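Local coordinates for protein HMG-CoA Lyase (Bacillus subtilis subsp. subtilis, PDB 1YDO) that belongs to the HMG-CoA lyase-like family of TIM barrels, a ring of parallel beta strands enclosed by helices, at residues Phe101-Glu106 / Leu142-Gly147; Gln158-Ser163 / Glu193-Arg198; Thr137-Leu142 / Glu173-Asp178. One frame throughout, in Å; residues are numbered along the deposited sequence.

Interaction 1. Residues Phe101-Glu106 / Leu142-Gly147; sequences FMSASE and LSTVFG
A104 and L142 meet at the C-terminal end of two neighbouring parallel strands of the TIM barrel, where the chain leaves strands 97-103 and 137-143 for its loops. The side chain of L142 shows how the join is packed. CB leaves the strand on the same face of the sheet as selenomethionine M102. From there the branch leads through CG toward the other strand. At the tip, CD2 of L142 rests 3.4 Å from CB of A104 and also faces the backbone N of that residue, while CD1 turns to S163 of helix 156-169. A small alanine suits this place, since its methyl meets the leucine without pushing the strands apart, and L162 packs on it too.

Two backbone bonds hold the strand ends. The amide N of S143 donates to O of M102 over 3.0 Å, with 165° at the hydrogen. The N of A104 then donates to O of S143, also 3.0 Å away. S143 places OG on the opposite face from L142, 3.5 Å from CA of S103.

Beyond the strands, T144 takes a left-handed backbone conformation and its CB points toward 101-106, with CG2 of T144 3.5 Å from CB of S105. S105 starts helix 106-110 as its N-cap, with OG bonded to N of H108. The threonine hydroxyl secures its own turn: OG1 of T144 donates to O of G147 at 2.8 Å, approaching from above the carbonyl plane.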
ATOM      1  N   PHE A 101     -24.010 -13.745  -0.384  1.00 41.38           N
ATOM      2  CA  PHE A 101     -22.710 -13.916  -1.001  1.00 42.55           C
ATOM      3  C   PHE A 101     -22.605 -15.167  -1.836  1.00 44.82           C
ATOM      4  O   PHE A 101     -23.370 -16.116  -1.671  1.00 44.38           O
ATOM      5  CB  PHE A 101     -21.608 -13.966   0.053  1.00 40.58           C
ATOM      6  CG  PHE A 101     -21.808 -15.027   1.088  1.00 39.80           C
ATOM      7  CD1 PHE A 101     -22.677 -14.813   2.154  1.00 41.33           C
ATOM      8  CD2 PHE A 101     -21.164 -16.255   0.986  1.00 39.54           C
ATOM      9  CE1 PHE A 101     -22.910 -15.811   3.106  1.00 40.92           C
ATOM     10  CE2 PHE A 101     -21.389 -17.265   1.933  1.00 38.98           C
ATOM     11  CZ  PHE A 101     -22.263 -17.041   2.991  1.00 39.25           C
HETATM   12  N   MSE A 102     -21.635 -15.151  -2.744  1.00 47.74           N
HETATM   13  CA  MSE A 102     -21.356 -16.280  -3.617  1.00 49.56           C
HETATM   14  C   MSE A 102     -20.092 -15.976  -4.389  1.00 49.22           C
HETATM   15  O   MSE A 102     -19.604 -14.852  -4.380  1.00 48.93           O
HETATM   16  CB  MSE A 102     -22.513 -16.513  -4.587  1.00 52.48           C
HETATM   17  CG  MSE A 102     -22.646 -15.462  -5.663  1.00 56.90           C
HETATM   18 SE   MSE A 102     -24.007 -15.945  -6.948  1.00 64.17          SE
HETATM   19  CE  MSE A 102     -22.987 -17.259  -7.969  1.00 60.67           C
ATOM     20  N   SER A 103     -19.562 -16.984  -5.062  1.00 49.36           N
ATOM     21  CA  SER A 103     -18.352 -16.792  -5.832  1.00 48.73           C
ATOM     22  C   SER A 103     -18.619 -16.751  -7.335  1.00 48.92           C
ATOM     23  O   SER A 103     -19.534 -17.410  -7.840  1.00 49.03           O
ATOM     24  CB  SER A 103     -17.357 -17.904  -5.507  1.00 48.26           C
ATOM     25  OG  SER A 103     -16.168 -17.766  -6.275  1.00 47.23           O
ATOM     26  N   ALA A 104     -17.822 -15.954  -8.039  1.00 49.15           N
ATOM     27  CA  ALA A 104     -17.936 -15.832  -9.488  1.00 49.29           C
ATOM     28  C   ALA A 104     -17.370 -17.111 -10.103  1.00 49.90           C
ATOM     29  O   ALA A 104     -17.873 -17.613 -11.109  1.00 48.13           O
ATOM     30  CB  ALA A 104     -17.148 -14.624  -9.967  1.00 49.23           C
ATOM     31  N   SER A 105     -16.308 -17.620  -9.479  1.00 51.55           N
ATOM     32  CA  SER A 105     -15.646 -18.847  -9.907  1.00 52.51           C
ATOM     33  C   SER A 105     -16.456 -20.054  -9.449  1.00 54.47           C
ATOM     34  O   SER A 105     -16.854 -20.147  -8.279  1.00 54.24           O
ATOM     35  CB  SER A 105     -14.239 -18.926  -9.314  1.00 50.67           C
ATOM     36  OG  SER A 105     -13.895 -20.262  -9.010  1.00 47.63           O
ATOM     37  N   GLU A 106     -16.706 -20.983 -10.367  1.00 56.54           N
ATOM     38  CA  GLU A 106     -17.474 -22.181 -10.035  1.00 58.31           C
ATOM     39  C   GLU A 106     -16.721 -22.999  -8.988  1.00 58.24           C
ATOM     40  O   GLU A 106     -17.278 -23.375  -7.960  1.00 57.59           O
ATOM     41  CB  GLU A 106     -17.688 -23.033 -11.291  1.00 61.02           C
ATOM     42  CG  GLU A 106     -18.783 -24.090 -11.151  1.00 64.37           C
ATOM     43  CD  GLU A 106     -20.168 -23.528 -11.384  1.00 67.20           C
ATOM     44  OE1 GLU A 106     -21.152 -24.147 -10.904  1.00 69.80           O
ATOM     45  OE2 GLU A 106     -20.279 -22.474 -12.059  1.00 67.20           O
ATOM     46  N   LEU A 142     -20.055 -10.510  -4.259  1.00 37.53           N
ATOM     47  CA  LEU A 142     -19.555 -11.401  -5.297  1.00 35.25           C
ATOM     48  C   LEU A 142     -18.042 -11.528  -5.097  1.00 34.33           C
ATOM     49  O   LEU A 142     -17.316 -10.543  -5.167  1.00 35.05           O
ATOM     50  CB  LEU A 142     -19.864 -10.804  -6.663  1.00 35.12           C
ATOM     51  CG  LEU A 142     -20.156 -11.802  -7.775  1.00 36.33           C
ATOM     52  CD1 LEU A 142     -20.272 -11.050  -9.090  1.00 37.13           C
ATOM     53  CD2 LEU A 142     -19.060 -12.841  -7.856  1.00 36.59           C
ATOM     54  N   SER A 143     -17.556 -12.735  -4.846  1.00 32.73           N
ATOM     55  CA  SER A 143     -16.135 -12.886  -4.622  1.00 32.58           C
ATOM     56  C   SER A 143     -15.421 -13.479  -5.812  1.00 34.98           C
ATOM     57  O   SER A 143     -16.049 -13.894  -6.785  1.00 35.33           O
ATOM     58  CB  SER A 143     -15.865 -13.743  -3.392  1.00 32.13           C
ATOM     59  OG  SER A 143     -16.375 -15.040  -3.563  1.00 32.14           O
ATOM     60  N   THR A 144     -14.093 -13.494  -5.715  1.00 37.20           N
ATOM     61  CA  THR A 144     -13.198 -14.015  -6.735  1.00 39.19           C
ATOM     62  C   THR A 144     -13.443 -13.393  -8.117  1.00 40.18           C
ATOM     63  O   THR A 144     -13.316 -14.065  -9.139  1.00 40.85           O
ATOM     64  CB  THR A 144     -13.293 -15.566  -6.785  1.00 40.18           C
ATOM     65  OG1 THR A 144     -12.195 -16.090  -7.535  1.00 43.32           O
ATOM     66  CG2 THR A 144     -14.580 -16.012  -7.423  1.00 39.92           C
ATOM     67  N   VAL A 145     -13.765 -12.097  -8.145  1.00 40.53           N
ATOM     68  CA  VAL A 145     -14.023 -11.414  -9.407  1.00 41.14           C
ATOM     69  C   VAL A 145     -12.741 -10.991 -10.114  1.00 41.56           C
ATOM     70  O   VAL A 145     -12.746 -10.748 -11.318  1.00 41.36           O
ATOM     71  CB  VAL A 145     -14.918 -10.167  -9.210  1.00 41.01           C
ATOM     72  CG1 VAL A 145     -16.198 -10.556  -8.518  1.00 40.55           C
ATOM     73  CG2 VAL A 145     -14.197  -9.122  -8.415  1.00 42.65           C
ATOM     74  N   PHE A 146     -11.641 -10.915  -9.372  1.00 42.38           N
ATOM     75  CA  PHE A 146     -10.354 -10.525  -9.951  1.00 43.06           C
ATOM     76  C   PHE A 146      -9.379 -11.691  -9.982  1.00 44.74           C
ATOM     77  O   PHE A 146      -8.169 -11.495  -9.871  1.00 45.57           O
ATOM     78  CB  PHE A 146      -9.730  -9.385  -9.149  1.00 40.64           C
ATOM     79  CG  PHE A 146     -10.440  -8.082  -9.302  1.00 38.84           C
ATOM     80  CD1 PHE A 146     -10.366  -7.383 -10.493  1.00 37.73           C
ATOM     81  CD2 PHE A 146     -11.199  -7.557  -8.257  1.00 39.44           C
ATOM     82  CE1 PHE A 146     -11.042  -6.175 -10.643  1.00 37.48           C
ATOM     83  CE2 PHE A 146     -11.883  -6.344  -8.397  1.00 38.12           C
ATOM     84  CZ  PHE A 146     -11.803  -5.655  -9.592  1.00 36.90           C
ATOM     85  N   GLY A 147      -9.903 -12.903 -10.129  1.00 45.85           N
ATOM     86  CA  GLY A 147      -9.036 -14.058 -10.171  1.00 46.92           C
ATOM     87  C   GLY A 147      -9.406 -15.039  -9.088  1.00 48.16           C
ATOM     88  O   GLY A 147      -9.847 -14.642  -8.009  1.00 47.92           O
TER

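Interaction 2. Residues Gln158-Ser163 / Glu193-Arg198; sequences QVIRLS and EALLAR
Two consecutive helices of the outer layer of the TIM barrel, 156-169 and 185-196, pack against each other here through aliphatic side chains, and the contact finishes with an arginine lying over an isoleucine. I160 is the centre of it, with its two branches serving different partners. Its CD1 touches CD2 of L195 at 3.4 Å, the two side chains sliding past each other in opposite directions, and the same methyl lies 3.9 Å from the backbone O of A194. Its CG2, placed anti to the backbone N (chi1 of CG1 is -52°), is the branch that reaches R198. There the methyl stands over one face of the guanidinium, displaced toward its rim, with NH1 of R198 at 3.2 Å from CG2 of I160. A beta-branched residue suits this position because one CB can serve both neighbours.

L195 supplies the other half of the apolar patch. Its CD2 also meets CG1 of V159 at 3.9 Å, the two side chains crossing at about a right angle, and it lies at the same distance, 3.9 Å, from OG of S163. The leucine is long enough to bridge the gap between the helices, whereas V159 and S163 are short, consistent with the close approach of the backbones; CA atoms of I160 and L195 are 6.6 Å apart. R198, in the loop that follows, is exposed; its long chain, bent at chi3, lays its flat end on the apolar surface, probably leaving its charge near solvent, and it also touches E164. Since it touches a crystal neighbour, its pose may be partly set by packing.

Beneath the pair lies the barrel wall: L195 packs on L176 and S163 on L174, both of strand 174-177. A194 touches I156 near the start of its neighbour helix, and L196 packs on M225 of helix 215-225.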
ATOM      1  N   GLN A 158     -18.358 -13.720 -17.054  1.00 52.72           N
ATOM      2  CA  GLN A 158     -18.909 -14.415 -15.899  1.00 51.37           C
ATOM      3  C   GLN A 158     -19.432 -13.392 -14.909  1.00 50.29           C
ATOM      4  O   GLN A 158     -20.582 -13.460 -14.484  1.00 48.95           O
ATOM      5  CB  GLN A 158     -17.826 -15.265 -15.232  1.00 51.61           C
ATOM      6  CG  GLN A 158     -18.362 -16.348 -14.328  1.00 52.32           C
ATOM      7  CD  GLN A 158     -19.301 -17.270 -15.062  1.00 53.59           C
ATOM      8  OE1 GLN A 158     -18.965 -17.809 -16.122  1.00 54.44           O
ATOM      9  NE2 GLN A 158     -20.492 -17.455 -14.509  1.00 54.86           N
ATOM     10  N   VAL A 159     -18.570 -12.443 -14.555  1.00 49.97           N
ATOM     11  CA  VAL A 159     -18.918 -11.394 -13.603  1.00 48.77           C
ATOM     12  C   VAL A 159     -20.146 -10.661 -14.085  1.00 49.11           C
ATOM     13  O   VAL A 159     -21.109 -10.486 -13.339  1.00 48.95           O
ATOM     14  CB  VAL A 159     -17.782 -10.372 -13.446  1.00 47.81           C
ATOM     15  CG1 VAL A 159     -18.157  -9.350 -12.393  1.00 47.03           C
ATOM     16  CG2 VAL A 159     -16.497 -11.078 -13.065  1.00 47.26           C
ATOM     17  N   ILE A 160     -20.110 -10.233 -15.342  1.00 48.50           N
ATOM     18  CA  ILE A 160     -21.228  -9.516 -15.930  1.00 49.09           C
ATOM     19  C   ILE A 160     -22.489 -10.352 -15.813  1.00 50.00           C
ATOM     20  O   ILE A 160     -23.517  -9.891 -15.319  1.00 49.82           O
ATOM     21  CB  ILE A 160     -20.971  -9.227 -17.410  1.00 49.08           C
ATOM     22  CG1 ILE A 160     -19.612  -8.547 -17.580  1.00 48.81           C
ATOM     23  CG2 ILE A 160     -22.063  -8.332 -17.956  1.00 48.05           C
ATOM     24  CD1 ILE A 160     -19.538  -7.192 -16.945  1.00 49.60           C
ATOM     25  N   ARG A 161     -22.396 -11.591 -16.277  1.00 51.63           N
ATOM     26  CA  ARG A 161     -23.515 -12.519 -16.234  1.00 52.92           C
ATOM     27  C   ARG A 161     -24.139 -12.508 -14.843  1.00 53.36           C
ATOM     28  O   ARG A 161     -25.280 -12.072 -14.665  1.00 53.34           O
ATOM     29  CB  ARG A 161     -23.029 -13.932 -16.584  1.00 54.35           C
ATOM     30  CG  ARG A 161     -24.135 -14.942 -16.865  1.00 55.49           C
ATOM     31  CD  ARG A 161     -23.571 -16.271 -17.377  1.00 57.35           C
ATOM     32  NE  ARG A 161     -22.967 -17.105 -16.334  1.00 58.92           N
ATOM     33  CZ  ARG A 161     -23.652 -17.770 -15.401  1.00 60.70           C
ATOM     34  NH1 ARG A 161     -23.004 -18.502 -14.498  1.00 60.74           N
ATOM     35  NH2 ARG A 161     -24.983 -17.710 -15.364  1.00 60.43           N
ATOM     36  N   LEU A 162     -23.376 -12.979 -13.860  1.00 53.98           N
ATOM     37  CA  LEU A 162     -23.837 -13.046 -12.473  1.00 54.62           C
ATOM     38  C   LEU A 162     -24.321 -11.691 -11.986  1.00 54.89           C
ATOM     39  O   LEU A 162     -25.420 -11.571 -11.447  1.00 55.51           O
ATOM     40  CB  LEU A 162     -22.707 -13.541 -11.567  1.00 54.80           C
ATOM     41  CG  LEU A 162     -22.199 -14.964 -11.828  1.00 55.08           C
ATOM     42  CD1 LEU A 162     -21.031 -15.252 -10.886  1.00 54.65           C
ATOM     43  CD2 LEU A 162     -23.337 -15.976 -11.618  1.00 54.73           C
ATOM     44  N   SER A 163     -23.498 -10.669 -12.182  1.00 54.73           N
ATOM     45  CA  SER A 163     -23.860  -9.328 -11.766  1.00 54.75           C
ATOM     46  C   SER A 163     -25.247  -8.932 -12.286  1.00 54.48           C
ATOM     47  O   SER A 163     -26.025  -8.320 -11.565  1.00 54.21           O
ATOM     48  CB  SER A 163     -22.804  -8.342 -12.254  1.00 55.37           C
ATOM     49  OG  SER A 163     -21.522  -8.705 -11.761  1.00 56.83           O
ATOM     50  N   GLU A 193     -14.359  -0.982 -16.250  1.00 41.89           N
ATOM     51  CA  GLU A 193     -14.728  -0.384 -17.519  1.00 43.93           C
ATOM     52  C   GLU A 193     -15.883  -1.169 -18.126  1.00 43.25           C
ATOM     53  O   GLU A 193     -16.844  -0.585 -18.614  1.00 43.50           O
ATOM     54  CB  GLU A 193     -13.545  -0.431 -18.478  1.00 47.32           C
ATOM     55  CG  GLU A 193     -13.681   0.431 -19.721  1.00 52.95           C
ATOM     56  CD  GLU A 193     -13.353   1.898 -19.452  1.00 56.30           C
ATOM     57  OE1 GLU A 193     -14.266   2.651 -19.022  1.00 58.42           O
ATOM     58  OE2 GLU A 193     -12.174   2.296 -19.661  1.00 56.88           O
ATOM     59  N   ALA A 194     -15.771  -2.495 -18.094  1.00 42.66           N
ATOM     60  CA  ALA A 194     -16.783  -3.384 -18.650  1.00 43.13           C
ATOM     61  C   ALA A 194     -18.029  -3.435 -17.781  1.00 43.53           C
ATOM     62  O   ALA A 194     -19.145  -3.574 -18.290  1.00 45.26           O
ATOM     63  CB  ALA A 194     -16.210  -4.786 -18.820  1.00 43.10           C
ATOM     64  N   LEU A 195     -17.844  -3.331 -16.469  1.00 42.90           N
ATOM     65  CA  LEU A 195     -18.976  -3.357 -15.547  1.00 42.90           C
ATOM     66  C   LEU A 195     -19.713  -2.021 -15.524  1.00 42.38           C
ATOM     67  O   LEU A 195     -20.914  -1.966 -15.786  1.00 42.26           O
ATOM     68  CB  LEU A 195     -18.511  -3.717 -14.128  1.00 43.10           C
ATOM     69  CG  LEU A 195     -18.223  -5.197 -13.846  1.00 44.05           C
ATOM     70  CD1 LEU A 195     -17.478  -5.318 -12.537  1.00 43.37           C
ATOM     71  CD2 LEU A 195     -19.518  -6.003 -13.798  1.00 43.59           C
ATOM     72  N   LEU A 196     -18.994  -0.943 -15.229  1.00 40.70           N
ATOM     73  CA  LEU A 196     -19.619   0.373 -15.164  1.00 40.66           C
ATOM     74  C   LEU A 196     -20.418   0.728 -16.408  1.00 41.92           C
ATOM     75  O   LEU A 196     -21.266   1.625 -16.380  1.00 41.49           O
ATOM     76  CB  LEU A 196     -18.576   1.461 -14.902  1.00 37.05           C
ATOM     77  CG  LEU A 196     -18.016   1.480 -13.483  1.00 34.70           C
ATOM     78  CD1 LEU A 196     -16.944   2.547 -13.375  1.00 34.21           C
ATOM     79  CD2 LEU A 196     -19.140   1.726 -12.489  1.00 32.64           C
ATOM     80  N   ALA A 197     -20.153   0.020 -17.497  1.00 43.16           N
ATOM     81  CA  ALA A 197     -20.856   0.272 -18.736  1.00 45.05           C
ATOM     82  C   ALA A 197     -22.152  -0.533 -18.818  1.00 46.23           C
ATOM     83  O   ALA A 197     -22.670  -0.771 -19.908  1.00 48.99           O
ATOM     84  CB  ALA A 197     -19.953  -0.053 -19.916  1.00 43.75           C
ATOM     85  N   ARG A 198     -22.692  -0.937 -17.674  1.00 46.26           N
ATOM     86  CA  ARG A 198     -23.924  -1.723 -17.685  1.00 45.77           C
ATOM     87  C   ARG A 198     -24.727  -1.566 -16.405  1.00 43.80           C
ATOM     88  O   ARG A 198     -25.945  -1.725 -16.398  1.00 44.03           O
ATOM     89  CB  ARG A 198     -23.594  -3.204 -17.888  1.00 47.54           C
ATOM     90  CG  ARG A 198     -24.711  -4.001 -18.541  1.00 51.59           C
ATOM     91  CD  ARG A 198     -24.169  -5.276 -19.161  1.00 54.52           C
ATOM     92  NE  ARG A 198     -22.845  -5.047 -19.748  1.00 55.95           N
ATOM     93  CZ  ARG A 198     -22.209  -5.919 -20.523  1.00 57.43           C
ATOM     94  NH1 ARG A 198     -22.777  -7.086 -20.816  1.00 59.39           N
ATOM     95  NH2 ARG A 198     -20.998  -5.631 -20.985  1.00 56.91           N
TER

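Interaction 3. Residues Thr137-Leu142 / Glu173-Asp178; sequences TTRAYL and ELSLGD
The guanidinium of R139 has OG of S175 over one face, 3.6 Å from NH2, while the carboxylate of E173 approaches it obliquely. OE1 of E173 forms a salt bridge with NE of R139 at 3.4 Å, although the two flat groups are turned 66° apart. The two side chains run side by side in the same direction, both starting from neighbouring positions with CG anti to N and extended chains. The Y141 ring also meets S175 obliquely, its CE1 lying 3.5 Å from OG.

These polar ends have further partners inside the barrel. NH2 of R139 forms a salt bridge with D231, to which S175 OG is also hydrogen-bonded, and E173 OE1 pairs with K10; this charge network probably makes the burial of the arginine tolerable. A serine suits the site because it is small enough to fit over the guanidinium and beside the tyrosine.

The axes of strand segments 137-142 and 174-177 run parallel, 19° apart, joined by four backbone bonds. N of A140 donates to O of E173 at 2.9 Å, and N of S175 to O of A140 at 2.7 Å; further on, N of L142 donates to O of S175 and N of G177 to O of L142.

A140, L142, L174 and L176 make the other face apolar here. CB of L142 lies 3.5 Å from CD2 of L174, and CD1 of L142 is 4.4 Å from CD2 of L176. These are the two strands of a beta-alpha-beta unit, with helix 156-169 in the crossover: it covers the leucine face through S163 and F167, while strands 97-103 and 204-207 flank the pair.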
ATOM      1  N   THR A 137     -32.735  -3.959   3.908  1.00 53.01           N
ATOM      2  CA  THR A 137     -31.952  -3.648   2.718  1.00 51.04           C
ATOM      3  C   THR A 137     -30.973  -4.776   2.447  1.00 47.99           C
ATOM      4  O   THR A 137     -30.384  -5.321   3.373  1.00 47.27           O
ATOM      5  CB  THR A 137     -31.190  -2.358   2.914  1.00 52.47           C
ATOM      6  OG1 THR A 137     -30.434  -2.444   4.126  1.00 54.08           O
ATOM      7  CG2 THR A 137     -32.166  -1.197   3.017  1.00 53.40           C
ATOM      8  N   THR A 138     -30.799  -5.128   1.182  1.00 45.33           N
ATOM      9  CA  THR A 138     -29.899  -6.215   0.848  1.00 43.16           C
ATOM     10  C   THR A 138     -28.674  -5.758   0.089  1.00 41.70           C
ATOM     11  O   THR A 138     -28.698  -4.747  -0.613  1.00 40.40           O
ATOM     12  CB  THR A 138     -30.592  -7.276  -0.007  1.00 43.72           C
ATOM     13  OG1 THR A 138     -30.978  -6.695  -1.264  1.00 46.50           O
ATOM     14  CG2 THR A 138     -31.810  -7.834   0.722  1.00 42.15           C
ATOM     15  N   ARG A 139     -27.613  -6.545   0.218  1.00 40.48           N
ATOM     16  CA  ARG A 139     -26.347  -6.278  -0.437  1.00 38.94           C
ATOM     17  C   ARG A 139     -25.726  -7.611  -0.812  1.00 38.56           C
ATOM     18  O   ARG A 139     -25.784  -8.556  -0.028  1.00 38.45           O
ATOM     19  CB  ARG A 139     -25.431  -5.542   0.524  1.00 37.87           C
ATOM     20  CG  ARG A 139     -24.130  -5.119  -0.077  1.00 35.40           C
ATOM     21  CD  ARG A 139     -23.134  -4.864   1.017  1.00 34.37           C
ATOM     22  NE  ARG A 139     -21.993  -4.112   0.532  1.00 35.15           N
ATOM     23  CZ  ARG A 139     -20.851  -3.993   1.187  1.00 35.11           C
ATOM     24  NH1 ARG A 139     -20.704  -4.596   2.359  1.00 34.25           N
ATOM     25  NH2 ARG A 139     -19.878  -3.256   0.669  1.00 34.75           N
ATOM     26  N   ALA A 140     -25.127  -7.681  -1.999  1.00 39.22           N
ATOM     27  CA  ALA A 140     -24.501  -8.910  -2.473  1.00 39.85           C
ATOM     28  C   ALA A 140     -22.975  -8.812  -2.457  1.00 41.15           C
ATOM     29  O   ALA A 140     -22.394  -7.767  -2.755  1.00 40.94           O
ATOM     30  CB  ALA A 140     -24.996  -9.244  -3.884  1.00 39.62           C
ATOM     31  N   TYR A 141     -22.343  -9.928  -2.117  1.00 41.25           N
ATOM     32  CA  TYR A 141     -20.901 -10.026  -2.035  1.00 41.55           C
ATOM     33  C   TYR A 141     -20.401 -11.000  -3.080  1.00 39.88           C
ATOM     34  O   TYR A 141     -20.338 -12.198  -2.821  1.00 40.89           O
ATOM     35  CB  TYR A 141     -20.511 -10.552  -0.661  1.00 45.52           C
ATOM     36  CG  TYR A 141     -19.828  -9.548   0.220  1.00 48.56           C
ATOM     37  CD1 TYR A 141     -18.619  -8.984  -0.163  1.00 49.75           C
ATOM     38  CD2 TYR A 141     -20.387  -9.167   1.445  1.00 49.90           C
ATOM     39  CE1 TYR A 141     -17.980  -8.071   0.639  1.00 51.44           C
ATOM     40  CE2 TYR A 141     -19.751  -8.249   2.264  1.00 50.21           C
ATOM     41  CZ  TYR A 141     -18.549  -7.707   1.850  1.00 51.73           C
ATOM     42  OH  TYR A 141     -17.893  -6.798   2.634  1.00 55.66           O
ATOM     43  N   LEU A 142     -20.055 -10.510  -4.259  1.00 37.53           N
ATOM     44  CA  LEU A 142     -19.555 -11.401  -5.297  1.00 35.25           C
ATOM     45  C   LEU A 142     -18.042 -11.528  -5.097  1.00 34.33           C
ATOM     46  O   LEU A 142     -17.316 -10.543  -5.167  1.00 35.05           O
ATOM     47  CB  LEU A 142     -19.864 -10.804  -6.663  1.00 35.12           C
ATOM     48  CG  LEU A 142     -20.156 -11.802  -7.775  1.00 36.33           C
ATOM     49  CD1 LEU A 142     -20.272 -11.050  -9.090  1.00 37.13           C
ATOM     50  CD2 LEU A 142     -19.060 -12.841  -7.856  1.00 36.59           C
ATOM     51  N   GLU A 173     -26.785  -3.172  -3.717  1.00 38.33           N
ATOM     52  CA  GLU A 173     -25.369  -2.933  -3.954  1.00 35.27           C
ATOM     53  C   GLU A 173     -24.617  -4.233  -4.200  1.00 32.10           C
ATOM     54  O   GLU A 173     -24.776  -5.197  -3.468  1.00 29.21           O
ATOM     55  CB  GLU A 173     -24.775  -2.238  -2.744  1.00 35.11           C
ATOM     56  CG  GLU A 173     -23.446  -1.608  -2.997  1.00 37.97           C
ATOM     57  CD  GLU A 173     -23.093  -0.613  -1.916  1.00 40.19           C
ATOM     58  OE1 GLU A 173     -22.572  -1.039  -0.869  1.00 41.51           O
ATOM     59  OE2 GLU A 173     -23.360   0.595  -2.105  1.00 41.57           O
ATOM     60  N   LEU A 174     -23.791  -4.254  -5.232  1.00 30.24           N
ATOM     61  CA  LEU A 174     -23.035  -5.446  -5.531  1.00 28.86           C
ATOM     62  C   LEU A 174     -21.572  -5.182  -5.183  1.00 28.33           C
ATOM     63  O   LEU A 174     -20.887  -4.420  -5.859  1.00 28.88           O
ATOM     64  CB  LEU A 174     -23.181  -5.783  -7.004  1.00 29.30           C
ATOM     65  CG  LEU A 174     -23.009  -7.230  -7.427  1.00 31.26           C
ATOM     66  CD1 LEU A 174     -22.993  -7.286  -8.943  1.00 32.60           C
ATOM     67  CD2 LEU A 174     -21.715  -7.801  -6.884  1.00 35.15           C
ATOM     68  N   SER A 175     -21.083  -5.818  -4.125  1.00 27.80           N
ATOM     69  CA  SER A 175     -19.706  -5.598  -3.705  1.00 26.58           C
ATOM     70  C   SER A 175     -18.783  -6.612  -4.335  1.00 26.65           C
ATOM     71  O   SER A 175     -18.823  -7.790  -3.996  1.00 26.15           O
ATOM     72  CB  SER A 175     -19.613  -5.656  -2.177  1.00 25.09           C
ATOM     73  OG  SER A 175     -18.292  -5.489  -1.731  1.00 26.41           O
ATOM     74  N   LEU A 176     -17.951  -6.138  -5.259  1.00 29.64           N
ATOM     75  CA  LEU A 176     -16.979  -6.987  -5.967  1.00 31.30           C
ATOM     76  C   LEU A 176     -15.714  -7.109  -5.140  1.00 31.19           C
ATOM     77  O   LEU A 176     -15.185  -6.111  -4.678  1.00 30.41           O
ATOM     78  CB  LEU A 176     -16.622  -6.357  -7.313  1.00 31.62           C
ATOM     79  CG  LEU A 176     -17.825  -5.862  -8.106  1.00 31.07           C
ATOM     80  CD1 LEU A 176     -17.335  -5.104  -9.310  1.00 31.28           C
ATOM     81  CD2 LEU A 176     -18.701  -7.031  -8.503  1.00 30.60           C
ATOM     82  N   GLY A 177     -15.212  -8.321  -4.976  1.00 33.80           N
ATOM     83  CA  GLY A 177     -14.023  -8.466  -4.176  1.00 37.52           C
ATOM     84  C   GLY A 177     -12.828  -9.157  -4.796  1.00 40.12           C
ATOM     85  O   GLY A 177     -12.939  -9.952  -5.732  1.00 38.31           O
ATOM     86  N   ASP A 178     -11.662  -8.834  -4.242  1.00 42.93           N
ATOM     87  CA  ASP A 178     -10.393  -9.401  -4.665  1.00 44.69           C
ATOM     88  C   ASP A 178      -9.999 -10.410  -3.602  1.00 45.01           C
ATOM     89  O   ASP A 178      -9.226 -10.112  -2.700  1.00 45.85           O
ATOM     90  CB  ASP A 178      -9.328  -8.309  -4.746  1.00 46.18           C
ATOM     91  CG  ASP A 178      -8.002  -8.830  -5.282  1.00 48.47           C
ATOM     92  OD1 ASP A 178      -7.000  -8.087  -5.222  1.00 50.07           O
ATOM     93  OD2 ASP A 178      -7.970  -9.983  -5.770  1.00 47.61           O
TER

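How the interactions relate
Read from the N terminus, segment 101-106 comes first, and interaction 1 closes its loop at 142-147. Before that happens, 137-142 has begun interaction 3, so those two cross and share L142. Helix segment 158-163 then opens interaction 2, after interaction 1 has closed. Interaction 3 closes at 173-178, and interaction 2 at 193-198, so these also cross. No contact nests within another. Together they tie three adjacent parallel strands, 97-103, 137-143 and 174-177, to the two helices packed outside them. The layers meet where the methyl of selenomethionine M102 packs on L162, and M102 N probably hydrogen-bonds to Y141 O between interactions 1 and 3.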